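Local coordinates for protein shikimate dehydrogenase (NADP(+)) (Peptoclostridium difficile, PDB 5DZS) that probably catalyses the reversible NADPH-linked reduction of 3-dehydroshikimate to shikimate, a step in the chorismate pathway to the aromatic amino acids, at residues Gly5-Lys10 / Val62-Arg67; Val85-Leu90 / Gln244-Asp249; Gln117-Val122 / Gly175-Asn180; Phe203-Asp208 / Gly226-Asp231. All coordinates share one frame; numbering follows the deposited sequence.

In the fold
From the N terminus, contact 1 closes the first loop, bringing the turn after strand 57-60 back to the end of strand 2-8 within the substrate-binding domain. Contact 2 opens next on strand 87-91 and closes only when helix 233-248 returns to that same mixed sheet, so its loop encloses the parallel sheet of the nucleotide-binding half. Nested inside it, one after the other, contact 3 pairs strands 120-124 and 177-180, and contact 4 pairs 205-208 and 228-230. Contacts 3 and 4 meet where strands 177-180 and 205-208 run side by side. Contacts 1 and 2 touch through Lys65 O and Val85 N; their centres lie about 27 Å and 31 Å, respectively, from those of contacts 3 and 4.

Contact 1 (Gly5-Lys10 / Val62-Arg67); sequences GLVGEK and VPYKER. With SO4 (sulfate ion), chain D.
The side chain of Tyr64 reaches back over the end of strand 2-8. With CG anti to the carbonyl carbon (chi1 -58°), the ring leaves CB in the direction of Val7 and Gly8. CD2 comes first, 4.1 Å from Val7 CG1, the two side chains crossing at about a right angle. One atom further out, Tyr64 CE2 packs 3.6 Å from Gly8 C and close to Glu9 N. At the tip, Tyr64 OH passes 3.9 Å from Glu9 CB, but its hydrogen bond goes to Ile38 O. Pro63, which follows a cis peptide bond, folds onto one face of the ring: its CD lies 3.8 Å above the ring centre and also 3.7 Å from Glu9 CB. Glu9 then runs on, extended, to a salt bridge with Lys40. No direct hydrogen bond joins the segments; a water does so instead, giving a bond of 2.6 Å to Val62 O and accepting one from Lys10 N. Past the tyrosine the chain meets a sulfate, probably from the crystallisation liquor, which Gly128 N also binds; its O3 takes the amide of Lys65 (N to O3 3.0 Å). Lys65, the predicted proton acceptor, forms a salt bridge with Asp101, predicted to bind shikimate. Along the chain the turn joins strand 57-60 to strand 74-75, and in space it packs against the end of strand 2-8, which strands 31-37 and 57-60 flank in the mixed sheet.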
loop_
_atom_site.group_PDB
_atom_site.type_symbol
_atom_site.label_atom_id
_atom_site.label_comp_id
_atom_site.label_asym_id
_atom_site.label_seq_id
_atom_site.Cartn_x
_atom_site.Cartn_y
_atom_site.Cartn_z
ATOM N N GLY B 5 -7.724 14.096 8.942
ATOM C CA GLY B 5 -8.866 14.903 8.593
ATOM C C GLY B 5 -9.087 15.059 7.124
ATOM O O GLY B 5 -8.379 14.449 6.305
ATOM N N LEU B 6 -10.063 15.891 6.806
ATOM C CA LEU B 6 -10.497 16.148 5.445
ATOM C C LEU B 6 -10.266 17.605 5.097
ATOM O O LEU B 6 -10.782 18.499 5.776
ATOM C CB LEU B 6 -11.988 15.823 5.299
ATOM C CG LEU B 6 -12.644 16.167 3.956
ATOM C CD1 LEU B 6 -12.017 15.409 2.807
ATOM C CD2 LEU B 6 -14.144 15.946 4.022
ATOM N N VAL B 7 -9.498 17.837 4.023
ATOM C CA VAL B 7 -9.190 19.179 3.560
ATOM C C VAL B 7 -10.066 19.561 2.367
ATOM O O VAL B 7 -10.106 18.841 1.362
ATOM C CB VAL B 7 -7.715 19.283 3.162
ATOM C CG1 VAL B 7 -7.407 20.633 2.503
ATOM C CG2 VAL B 7 -6.815 19.056 4.383
ATOM N N GLY B 8 -10.754 20.690 2.476
ATOM C CA GLY B 8 -11.608 21.188 1.395
ATOM C C GLY B 8 -12.005 22.600 1.724
ATOM O O GLY B 8 -11.677 23.099 2.789
ATOM N N GLU B 9 -12.737 23.251 0.835
ATOM C CA GLU B 9 -13.090 24.660 1.064
ATOM C C GLU B 9 -14.309 24.821 1.982
ATOM O O GLU B 9 -14.290 25.631 2.929
ATOM C CB GLU B 9 -13.303 25.341 -0.281
ATOM C CG GLU B 9 -13.542 26.834 -0.217
ATOM C CD GLU B 9 -13.796 27.418 -1.598
ATOM O OE1 GLU B 9 -14.161 26.653 -2.526
ATOM O OE2 GLU B 9 -13.635 28.648 -1.753
ATOM N N LYS B 10 -15.343 24.022 1.717
ATOM C CA LYS B 10 -16.598 24.041 2.485
ATOM C C LYS B 10 -16.987 22.599 2.751
ATOM O O LYS B 10 -17.231 21.845 1.801
ATOM C CB LYS B 10 -17.706 24.718 1.667
ATOM C CG LYS B 10 -17.383 26.121 1.160
ATOM C CD LYS B 10 -17.208 27.117 2.296
ATOM C CE LYS B 10 -17.015 28.532 1.755
ATOM N NZ LYS B 10 -16.951 29.551 2.842
ATOM N N VAL B 62 -12.769 18.594 -3.134
ATOM C CA VAL B 62 -12.885 19.781 -3.970
ATOM C C VAL B 62 -12.643 21.056 -3.161
ATOM O O VAL B 62 -13.086 21.163 -2.012
ATOM C CB VAL B 62 -14.254 19.802 -4.677
ATOM C CG1 VAL B 62 -14.348 18.636 -5.634
ATOM C CG2 VAL B 62 -15.387 19.782 -3.680
ATOM N N PRO B 63 -11.968 22.059 -3.735
ATOM C CA PRO B 63 -11.461 22.090 -5.108
ATOM C C PRO B 63 -9.947 21.956 -5.190
ATOM O O PRO B 63 -9.304 22.523 -6.067
ATOM C CB PRO B 63 -11.851 23.511 -5.530
ATOM C CG PRO B 63 -11.618 24.298 -4.313
ATOM C CD PRO B 63 -11.968 23.402 -3.133
ATOM N N TYR B 64 -9.400 21.111 -4.320
ATOM C CA TYR B 64 -7.948 21.063 -4.145
ATOM C C TYR B 64 -7.254 19.796 -4.603
ATOM O O TYR B 64 -6.047 19.691 -4.412
ATOM C CB TYR B 64 -7.599 21.275 -2.647
ATOM C CG TYR B 64 -8.107 22.580 -2.050
ATOM C CD1 TYR B 64 -7.917 23.774 -2.717
ATOM C CD2 TYR B 64 -8.746 22.622 -0.822
ATOM C CE1 TYR B 64 -8.365 24.965 -2.181
ATOM C CE2 TYR B 64 -9.200 23.808 -0.274
ATOM C CZ TYR B 64 -9.011 24.973 -0.968
ATOM O OH TYR B 64 -9.447 26.173 -0.478
ATOM N N LYS B 65 -7.967 18.868 -5.221
ATOM C CA LYS B 65 -7.322 17.591 -5.551
ATOM C C LYS B 65 -6.154 17.722 -6.535
ATOM O O LYS B 65 -5.231 16.926 -6.502
ATOM C CB LYS B 65 -8.324 16.566 -6.041
ATOM C CG LYS B 65 -9.417 16.232 -5.047
ATOM C CD LYS B 65 -10.312 15.175 -5.711
ATOM C CE LYS B 65 -11.492 14.731 -4.903
ATOM N NZ LYS B 65 -12.232 13.777 -5.795
ATOM N N GLU B 66 -6.224 18.692 -7.430
ATOM C CA GLU B 66 -5.122 18.936 -8.376
ATOM C C GLU B 66 -4.094 19.921 -7.823
ATOM O O GLU B 66 -2.869 19.682 -7.918
ATOM C CB GLU B 66 -5.681 19.425 -9.736
ATOM C CG GLU B 66 -6.625 18.410 -10.363
ATOM C CD GLU B 66 -7.292 18.820 -11.677
ATOM O OE1 GLU B 66 -6.690 19.533 -12.505
ATOM O OE2 GLU B 66 -8.440 18.379 -11.893
ATOM N N ARG B 67 -4.581 21.023 -7.245
ATOM C CA ARG B 67 -3.706 22.098 -6.750
ATOM C C ARG B 67 -2.800 21.689 -5.604
ATOM O O ARG B 67 -1.761 22.313 -5.402
ATOM C CB ARG B 67 -4.479 23.379 -6.372
ATOM C CG ARG B 67 -5.226 24.017 -7.538
ATOM C CD ARG B 67 -5.204 25.558 -7.556
ATOM N NE ARG B 67 -5.874 26.270 -6.458
ATOM C CZ ARG B 67 -5.246 26.847 -5.429
ATOM N NH1 ARG B 67 -5.943 27.498 -4.495
ATOM N NH2 ARG B 67 -3.923 26.796 -5.335
HETATM S S SO4 D . -10.944 19.091 -8.032
HETATM O O1 SO4 D . -12.102 18.192 -8.163
HETATM O O2 SO4 D . -11.302 20.421 -8.637
HETATM O O3 SO4 D . -10.544 19.301 -6.623
HETATM O O4 SO4 D . -9.814 18.517 -8.788
HETATM O O HOH W 1 -15.041 21.616 -0.403
#

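Contact 2 (Val85-Leu90 / Gln244-Asp249); sequences VNTILL and QEIWQD
Trp247 NE1 gives its hydrogen to Ile88 O, 2.9 Å away, in the one hydrogen bond between segments 85-90 and 244-249. The bond is bent, 140° at the hydrogen. NE1 stands above the carbonyl plane of Ile88, and the oxygen in turn is tilted from the indole plane, so the group meets the strand at a slant. CG of Trp247 is anti to the carbonyl carbon (chi1 -69°), which swings the pyrrole side of the indole toward the strand. On its way there the ring passes between two strand side chains that sit obliquely to it: Thr87 CG2 lies 3.7 Å from Trp247 NE1, and Leu89 CD1 lies 4.0 Å from Trp247 CD1, the leucine and the indole running past each other in opposite directions. The other branch of Leu89, CD2, rests 3.9 Å from Ile246 O. Ile246 itself approaches Thr87 only loosely, through CD1. The hydroxyl of Thr87 is engaged elsewhere, giving a hydrogen bond to Asn86 OD1 and forming another with Ser243 OG, one turn back on the helix. Asn86 and Thr87 together face Tyr98 as a classic beta bulge. Helix and strand run nearly parallel here, 15° apart, their axes 8.8 Å from each other at closest approach, and the helix ends just beyond in a Schellman motif with Asp249 at C-prime. The chemistry is that of a buried apolar joint in which the indole N-H is satisfied by a strand carbonyl, two residues along from Asn86, predicted to bind shikimate.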
loop_
_atom_site.group_PDB
_atom_site.type_symbol
_atom_site.label_atom_id
_atom_site.label_comp_id
_atom_site.label_asym_id
_atom_site.label_seq_id
_atom_site.Cartn_x
_atom_site.Cartn_y
_atom_site.Cartn_z
ATOM N N VAL B 85 -4.893 14.017 -6.422
ATOM C CA VAL B 85 -4.648 13.347 -5.163
ATOM C C VAL B 85 -5.807 13.553 -4.208
ATOM O O VAL B 85 -6.272 14.682 -4.054
ATOM C CB VAL B 85 -3.343 13.882 -4.541
ATOM C CG1 VAL B 85 -3.220 13.587 -3.042
ATOM C CG2 VAL B 85 -2.170 13.305 -5.308
ATOM N N ASN B 86 -6.294 12.484 -3.562
ATOM C CA ASN B 86 -7.313 12.623 -2.515
ATOM C C ASN B 86 -6.898 12.072 -1.165
ATOM O O ASN B 86 -7.693 12.143 -0.231
ATOM C CB ASN B 86 -8.635 12.012 -2.946
ATOM C CG ASN B 86 -8.625 10.513 -2.927
ATOM O OD1 ASN B 86 -7.597 9.860 -2.748
ATOM N ND2 ASN B 86 -9.805 9.945 -3.098
ATOM N N THR B 87 -5.671 11.565 -1.050
ATOM C CA THR B 87 -5.190 10.947 0.196
ATOM C C THR B 87 -3.721 11.312 0.345
ATOM O O THR B 87 -2.937 11.066 -0.573
ATOM C CB THR B 87 -5.387 9.419 0.157
ATOM O OG1 THR B 87 -6.788 9.112 0.001
ATOM C CG2 THR B 87 -4.866 8.743 1.416
ATOM N N ILE B 88 -3.360 11.888 1.481
ATOM C CA ILE B 88 -1.979 12.270 1.770
ATOM C C ILE B 88 -1.520 11.560 3.052
ATOM O O ILE B 88 -2.295 11.498 4.037
ATOM C CB ILE B 88 -1.846 13.796 1.954
ATOM C CG1 ILE B 88 -2.145 14.514 0.625
ATOM C CG2 ILE B 88 -0.466 14.211 2.483
ATOM C CD1 ILE B 88 -2.269 16.022 0.713
ATOM N N LEU B 89 -0.292 11.073 3.052
ATOM C CA LEU B 89 0.330 10.408 4.201
ATOM C C LEU B 89 1.609 11.165 4.553
ATOM O O LEU B 89 2.431 11.456 3.676
ATOM C CB LEU B 89 0.690 8.975 3.845
ATOM C CG LEU B 89 1.547 8.198 4.854
ATOM C CD1 LEU B 89 0.942 8.049 6.240
ATOM C CD2 LEU B 89 1.853 6.826 4.271
ATOM N N LEU B 90 1.793 11.467 5.836
ATOM C CA LEU B 90 3.022 12.056 6.385
ATOM C C LEU B 90 3.892 10.958 6.985
ATOM O O LEU B 90 3.462 10.230 7.873
ATOM C CB LEU B 90 2.678 13.060 7.502
ATOM C CG LEU B 90 3.854 13.622 8.306
ATOM C CD1 LEU B 90 4.690 14.571 7.464
ATOM C CD2 LEU B 90 3.305 14.333 9.564
ATOM N N GLN B 244 -7.428 4.382 5.088
ATOM C CA GLN B 244 -6.961 3.822 6.340
ATOM C C GLN B 244 -5.888 2.742 6.133
ATOM O O GLN B 244 -4.917 2.657 6.899
ATOM C CB GLN B 244 -8.145 3.304 7.134
ATOM C CG GLN B 244 -9.010 4.420 7.685
ATOM C CD GLN B 244 -8.285 5.247 8.727
ATOM O OE1 GLN B 244 -7.278 4.829 9.275
ATOM N NE2 GLN B 244 -8.807 6.441 9.006
ATOM N N GLU B 245 -6.048 1.941 5.082
ATOM C CA GLU B 245 -5.070 0.899 4.776
ATOM C C GLU B 245 -3.716 1.561 4.459
ATOM O O GLU B 245 -2.671 1.122 4.894
ATOM C CB GLU B 245 -5.503 0.039 3.584
ATOM C CG GLU B 245 -6.658 -0.902 3.896
ATOM C CD GLU B 245 -6.988 -1.811 2.738
ATOM O OE1 GLU B 245 -7.392 -2.970 2.993
ATOM O OE2 GLU B 245 -6.824 -1.425 1.576
ATOM N N ILE B 246 -3.764 2.627 3.677
ATOM C CA ILE B 246 -2.557 3.363 3.315
ATOM C C ILE B 246 -1.888 4.013 4.531
ATOM O O ILE B 246 -0.676 3.890 4.737
ATOM C CB ILE B 246 -2.890 4.448 2.273
ATOM C CG1 ILE B 246 -3.238 3.774 0.934
ATOM C CG2 ILE B 246 -1.700 5.404 2.105
ATOM C CD1 ILE B 246 -3.893 4.693 -0.058
ATOM N N TRP B 247 -2.699 4.656 5.361
ATOM C CA TRP B 247 -2.193 5.372 6.529
ATOM C C TRP B 247 -1.554 4.444 7.538
ATOM O O TRP B 247 -0.519 4.810 8.144
ATOM C CB TRP B 247 -3.289 6.212 7.174
ATOM C CG TRP B 247 -3.748 7.397 6.344
ATOM C CD1 TRP B 247 -2.988 8.125 5.478
ATOM C CD2 TRP B 247 -5.044 7.990 6.331
ATOM N NE1 TRP B 247 -3.732 9.101 4.902
ATOM C CE2 TRP B 247 -5.004 9.068 5.428
ATOM C CE3 TRP B 247 -6.244 7.717 6.993
ATOM C CZ2 TRP B 247 -6.109 9.866 5.173
ATOM C CZ3 TRP B 247 -7.334 8.527 6.743
ATOM C CH2 TRP B 247 -7.278 9.561 5.836
ATOM N N GLN B 248 -2.114 3.250 7.716
ATOM C CA GLN B 248 -1.556 2.283 8.700
ATOM C C GLN B 248 -0.547 1.310 8.061
ATOM O O GLN B 248 0.237 0.632 8.761
ATOM C CB GLN B 248 -2.681 1.459 9.332
ATOM C CG GLN B 248 -3.907 2.216 9.829
ATOM C CD GLN B 248 -3.661 3.077 11.051
ATOM O OE1 GLN B 248 -2.911 2.707 11.952
ATOM N NE2 GLN B 248 -4.340 4.215 11.108
ATOM N N ASP B 249 -0.563 1.249 6.735
ATOM C CA ASP B 249 0.256 0.307 5.955
ATOM C C ASP B 249 -0.142 -1.136 6.303
ATOM O O ASP B 249 0.719 -2.015 6.483
ATOM C CB ASP B 249 1.778 0.519 6.082
ATOM C CG ASP B 249 2.564 -0.193 4.971
ATOM O OD1 ASP B 249 2.153 -0.109 3.793
ATOM O OD2 ASP B 249 3.608 -0.818 5.271
#

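Contact 3 (Gln117-Val122 / Gly175-Asn180); sequences QGKVAV and GDIILN
Val120 O accepts two backbone hydrogens at once, from Asp176 N at 2.9 Å and from Ile177 N at 3.0 Å. The two bonds differ: the one from Ile177 is nearly straight (169°) and lies in the carbonyl plane, whereas that from Asp176 is more bent (137°) and comes in tilted from it. Asp176 then returns the favour with its side chain. CG stands anti to the carbonyl carbon (chi1 -64°), bringing OD2 round to receive Val120 N at 2.9 Å on its anti lone pair, so both polar backbone atoms of Val120 are held by this one residue. Beyond this start the strands settle into regular parallel pairing, with Val122 N bonded to Ile177 O and Leu179 N to Val122 O. The same Ile177 O also receives a C-H...O contact from Ala121 CA, 3.1 Å away.

Around the carboxylate, Lys119 crosses Asp176 at about a right angle, its CB 3.3 Å from Asp176 OD2. Its extended chain carries the amine past without charge contact, Lys119 NZ ending 5.6 Å from Asp176 OD1. On the sheet, Ala121 CB packs against Ile177 CB on one face, and Val122 meets Ile178 on the other.

These two strands are the middle pair of the six-stranded parallel sheet, consistent with the Rossmann-like NADP-binding domain of this family. Strand 144-149 takes the far edge of 120-124, strand 205-208 the far edge of 177-180, while helix 217-224 touches Ile178 through Phe218.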
loop_
_atom_site.group_PDB
_atom_site.type_symbol
_atom_site.label_atom_id
_atom_site.label_comp_id
_atom_site.label_asym_id
_atom_site.label_seq_id
_atom_site.Cartn_x
_atom_site.Cartn_y
_atom_site.Cartn_z
ATOM N N GLN B 117 -18.349 -2.617 -19.987
ATOM C CA GLN B 117 -17.824 -3.213 -21.221
ATOM C C GLN B 117 -18.728 -2.948 -22.422
ATOM O O GLN B 117 -19.908 -3.280 -22.399
ATOM C CB GLN B 117 -17.671 -4.730 -21.031
ATOM C CG GLN B 117 -17.289 -5.511 -22.283
ATOM C CD GLN B 117 -15.947 -5.100 -22.858
ATOM O OE1 GLN B 117 -15.058 -4.661 -22.132
ATOM N NE2 GLN B 117 -15.788 -5.263 -24.168
ATOM N N GLY B 118 -18.160 -2.346 -23.466
ATOM C CA GLY B 118 -18.887 -2.058 -24.700
ATOM C C GLY B 118 -20.054 -1.089 -24.594
ATOM O O GLY B 118 -20.880 -1.011 -25.506
ATOM N N LYS B 119 -20.124 -0.329 -23.501
ATOM C CA LYS B 119 -21.232 0.607 -23.317
ATOM C C LYS B 119 -20.883 2.044 -23.698
ATOM O O LYS B 119 -19.754 2.348 -24.077
ATOM C CB LYS B 119 -21.749 0.525 -21.889
ATOM C CG LYS B 119 -22.383 -0.821 -21.603
ATOM C CD LYS B 119 -23.047 -0.860 -20.248
ATOM C CE LYS B 119 -23.691 -2.221 -20.024
ATOM N NZ LYS B 119 -24.225 -2.359 -18.642
ATOM N N VAL B 120 -21.890 2.908 -23.639
ATOM C CA VAL B 120 -21.730 4.325 -23.940
ATOM C C VAL B 120 -21.987 5.055 -22.634
ATOM O O VAL B 120 -23.004 4.818 -21.978
ATOM C CB VAL B 120 -22.738 4.814 -25.008
ATOM C CG1 VAL B 120 -22.568 6.309 -25.269
ATOM C CG2 VAL B 120 -22.581 4.024 -26.301
ATOM N N ALA B 121 -21.058 5.923 -22.241
ATOM C CA ALA B 121 -21.200 6.667 -20.991
ATOM C C ALA B 121 -20.848 8.127 -21.156
ATOM O O ALA B 121 -20.053 8.514 -22.026
ATOM C CB ALA B 121 -20.338 6.049 -19.899
ATOM N N VAL B 122 -21.459 8.932 -20.296
ATOM C CA VAL B 122 -21.207 10.346 -20.237
ATOM C C VAL B 122 -20.831 10.681 -18.805
ATOM O O VAL B 122 -21.509 10.258 -17.866
ATOM C CB VAL B 122 -22.446 11.171 -20.616
ATOM C CG1 VAL B 122 -22.224 12.657 -20.329
ATOM C CG2 VAL B 122 -22.790 10.945 -22.073
ATOM N N GLY B 175 -27.201 7.238 -24.413
ATOM C CA GLY B 175 -26.240 6.238 -23.960
ATOM C C GLY B 175 -26.745 5.357 -22.840
ATOM O O GLY B 175 -27.910 5.422 -22.453
ATOM N N ASP B 176 -25.848 4.528 -22.322
ATOM C CA ASP B 176 -26.166 3.608 -21.234
ATOM C C ASP B 176 -26.057 4.254 -19.861
ATOM O O ASP B 176 -26.983 4.189 -19.057
ATOM C CB ASP B 176 -25.201 2.418 -21.272
ATOM C CG ASP B 176 -25.357 1.590 -22.525
ATOM O OD1 ASP B 176 -26.371 0.872 -22.621
ATOM O OD2 ASP B 176 -24.461 1.634 -23.397
ATOM N N ILE B 177 -24.910 4.879 -19.602
ATOM C CA ILE B 177 -24.599 5.437 -18.292
ATOM C C ILE B 177 -24.318 6.931 -18.284
ATOM O O ILE B 177 -23.619 7.448 -19.158
ATOM C CB ILE B 177 -23.321 4.758 -17.738
ATOM C CG1 ILE B 177 -23.558 3.260 -17.521
ATOM C CG2 ILE B 177 -22.858 5.421 -16.447
ATOM C CD1 ILE B 177 -22.280 2.460 -17.365
ATOM N N ILE B 178 -24.893 7.621 -17.306
ATOM C CA ILE B 178 -24.571 9.024 -17.074
ATOM C C ILE B 178 -24.109 9.120 -15.617
ATOM O O ILE B 178 -24.823 8.728 -14.677
ATOM C CB ILE B 178 -25.713 9.996 -17.444
ATOM C CG1 ILE B 178 -25.228 11.452 -17.334
ATOM C CG2 ILE B 178 -26.965 9.748 -16.611
ATOM C CD1 ILE B 178 -26.191 12.455 -17.942
ATOM N N LEU B 179 -22.905 9.647 -15.451
ATOM C CA LEU B 179 -22.268 9.746 -14.143
ATOM C C LEU B 179 -22.036 11.211 -13.768
ATOM O O LEU B 179 -21.426 11.985 -14.540
ATOM C CB LEU B 179 -20.976 8.945 -14.160
ATOM C CG LEU B 179 -20.175 8.870 -12.841
ATOM C CD1 LEU B 179 -19.397 7.571 -12.739
ATOM C CD2 LEU B 179 -19.253 10.065 -12.668
ATOM N N ASN B 180 -22.553 11.593 -12.606
ATOM C CA ASN B 180 -22.375 12.949 -12.111
ATOM C C ASN B 180 -21.109 13.112 -11.276
ATOM O O ASN B 180 -21.036 12.611 -10.145
ATOM C CB ASN B 180 -23.552 13.378 -11.241
ATOM C CG ASN B 180 -23.358 14.773 -10.680
ATOM O OD1 ASN B 180 -22.882 15.668 -11.379
ATOM N ND2 ASN B 180 -23.703 14.960 -9.412
#

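Contact 4 (Phe203-Asp208 / Gly226-Asp231); sequences FDILID and GKKTCD
Backbone hydrogen bonds come first: Leu206 N reaches Lys228 O at 2.8 Å and Asp208 N reaches Cys230 O at 2.9 Å, both nearly straight. Lys228 N to Asp204 O is longer, 3.2 Å, and Cys230 N to Leu206 O is weak and bent, 128° at the hydrogen. Ile205, Leu206 and Ile207 face Lys228, Thr229 and Cys230 in parallel register.

One side chain bonds across as well. Lys227 bends at chi2 and chi4 (-62° and 64°), curling its amine over to the chain just ahead of strand 205-208 so that NZ sits 2.8 Å from Phe203 O. Gln201 O is a second acceptor for the same amine, so two carbonyls hold it, while Asp204 OD1 stays 5.5 Å from Lys227 NZ.

The strands belong to a beta-alpha-beta unit: 205-208 is followed by helix 217-224, which ends in a Schellman motif at Gly226 before 228-230 takes the outermost place in the parallel sheet.

Apolar packing is divided between the faces. On one, Ile205 CG1 lies 4.1 Å from Lys228 CB, the two chains side by side and pointing the same way. On the other, Leu206 CD1 touches Lys227 CB at 4.0 Å.

At the C-terminal ends both carboxylates are bonded outside the pair: the buried Asp208 to Asn180 and Thr216, and Asp231 to Leu233 N, which it caps at the start of helix 233-248, beside Gly232, predicted to bind NADP(+).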
loop_
_atom_site.group_PDB
_atom_site.type_symbol
_atom_site.label_atom_id
_atom_site.label_comp_id
_atom_site.label_asym_id
_atom_site.label_seq_id
_atom_site.Cartn_x
_atom_site.Cartn_y
_atom_site.Cartn_z
ATOM N N PHE B 203 -30.749 8.049 -20.917
ATOM C CA PHE B 203 -29.802 7.096 -20.328
ATOM C C PHE B 203 -30.540 6.039 -19.526
ATOM O O PHE B 203 -31.674 6.262 -19.108
ATOM C CB PHE B 203 -28.738 7.839 -19.492
ATOM C CG PHE B 203 -27.853 8.704 -20.334
ATOM C CD1 PHE B 203 -28.264 9.975 -20.709
ATOM C CD2 PHE B 203 -26.652 8.220 -20.831
ATOM C CE1 PHE B 203 -27.477 10.759 -21.539
ATOM C CE2 PHE B 203 -25.857 9.000 -21.651
ATOM C CZ PHE B 203 -26.271 10.271 -22.008
ATOM N N ASP B 204 -29.903 4.883 -19.357
ATOM C CA ASP B 204 -30.477 3.753 -18.613
ATOM C C ASP B 204 -30.029 3.682 -17.155
ATOM O O ASP B 204 -30.784 3.223 -16.294
ATOM C CB ASP B 204 -30.077 2.429 -19.276
ATOM C CG ASP B 204 -30.690 2.241 -20.645
ATOM O OD1 ASP B 204 -31.787 2.782 -20.910
ATOM O OD2 ASP B 204 -30.077 1.520 -21.458
ATOM N N ILE B 205 -28.803 4.134 -16.888
ATOM C CA ILE B 205 -28.212 4.043 -15.547
ATOM C C ILE B 205 -27.652 5.393 -15.118
ATOM O O ILE B 205 -26.951 6.046 -15.895
ATOM C CB ILE B 205 -27.056 3.019 -15.544
ATOM C CG1 ILE B 205 -27.555 1.655 -16.060
ATOM C CG2 ILE B 205 -26.437 2.901 -14.155
ATOM C CD1 ILE B 205 -26.450 0.649 -16.310
ATOM N N LEU B 206 -28.018 5.832 -13.917
ATOM C CA LEU B 206 -27.493 7.066 -13.357
ATOM C C LEU B 206 -26.590 6.753 -12.183
ATOM O O LEU B 206 -26.978 6.018 -11.278
ATOM C CB LEU B 206 -28.591 8.001 -12.848
ATOM C CG LEU B 206 -29.400 8.815 -13.846
ATOM C CD1 LEU B 206 -30.324 7.908 -14.637
ATOM C CD2 LEU B 206 -30.192 9.875 -13.093
ATOM N N ILE B 207 -25.390 7.318 -12.190
ATOM C CA ILE B 207 -24.474 7.158 -11.072
ATOM C C ILE B 207 -24.160 8.541 -10.534
ATOM O O ILE B 207 -23.704 9.412 -11.269
ATOM C CB ILE B 207 -23.173 6.443 -11.486
ATOM C CG1 ILE B 207 -23.514 5.043 -12.020
ATOM C CG2 ILE B 207 -22.207 6.368 -10.305
ATOM C CD1 ILE B 207 -22.338 4.313 -12.626
ATOM N N ASP B 208 -24.423 8.754 -9.251
ATOM C CA ASP B 208 -24.126 10.049 -8.645
ATOM C C ASP B 208 -23.053 9.858 -7.585
ATOM O O ASP B 208 -23.247 9.097 -6.658
ATOM C CB ASP B 208 -25.401 10.653 -8.034
ATOM C CG ASP B 208 -25.268 12.149 -7.745
ATOM O OD1 ASP B 208 -24.140 12.695 -7.846
ATOM O OD2 ASP B 208 -26.302 12.779 -7.442
ATOM N N GLY B 226 -38.008 5.035 -13.405
ATOM C CA GLY B 226 -37.673 3.624 -13.268
ATOM C C GLY B 226 -36.267 3.293 -13.744
ATOM O O GLY B 226 -35.964 2.134 -14.035
ATOM N N LYS B 227 -35.401 4.302 -13.824
ATOM C CA LYS B 227 -34.028 4.073 -14.265
ATOM C C LYS B 227 -33.243 3.467 -13.124
ATOM O O LYS B 227 -33.662 3.549 -11.970
ATOM C CB LYS B 227 -33.366 5.383 -14.720
ATOM C CG LYS B 227 -34.067 6.074 -15.887
ATOM C CD LYS B 227 -34.083 5.206 -17.141
ATOM C CE LYS B 227 -34.905 5.815 -18.273
ATOM N NZ LYS B 227 -34.359 7.100 -18.785
ATOM N N LYS B 228 -32.122 2.829 -13.451
ATOM C CA LYS B 228 -31.239 2.258 -12.434
ATOM C C LYS B 228 -30.429 3.412 -11.845
ATOM O O LYS B 228 -29.861 4.206 -12.587
ATOM C CB LYS B 228 -30.331 1.185 -13.043
ATOM C CG LYS B 228 -29.399 0.502 -12.054
ATOM C CD LYS B 228 -28.684 -0.676 -12.700
ATOM C CE LYS B 228 -27.570 -1.234 -11.822
ATOM N NZ LYS B 228 -28.020 -1.611 -10.453
ATOM N N THR B 229 -30.422 3.528 -10.520
ATOM C CA THR B 229 -29.680 4.595 -9.835
ATOM C C THR B 229 -28.725 4.059 -8.782
ATOM O O THR B 229 -28.943 2.997 -8.213
ATOM C CB THR B 229 -30.621 5.576 -9.117
ATOM O OG1 THR B 229 -31.407 4.870 -8.144
ATOM C CG2 THR B 229 -31.516 6.283 -10.105
ATOM N N CYS B 230 -27.672 4.828 -8.512
ATOM C CA CYS B 230 -26.676 4.460 -7.522
ATOM C C CYS B 230 -26.108 5.748 -6.944
ATOM O O CYS B 230 -25.690 6.619 -7.717
ATOM C CB CYS B 230 -25.581 3.648 -8.204
ATOM S SG CYS B 230 -24.282 3.061 -7.110
ATOM N N ASP B 231 -26.110 5.884 -5.610
ATOM C CA ASP B 231 -25.546 7.082 -4.961
ATOM C C ASP B 231 -24.091 6.854 -4.574
ATOM O O ASP B 231 -23.522 5.799 -4.852
ATOM C CB ASP B 231 -26.409 7.624 -3.796
ATOM C CG ASP B 231 -26.402 6.743 -2.547
ATOM O OD1 ASP B 231 -25.431 6.003 -2.294
ATOM O OD2 ASP B 231 -27.385 6.841 -1.780
#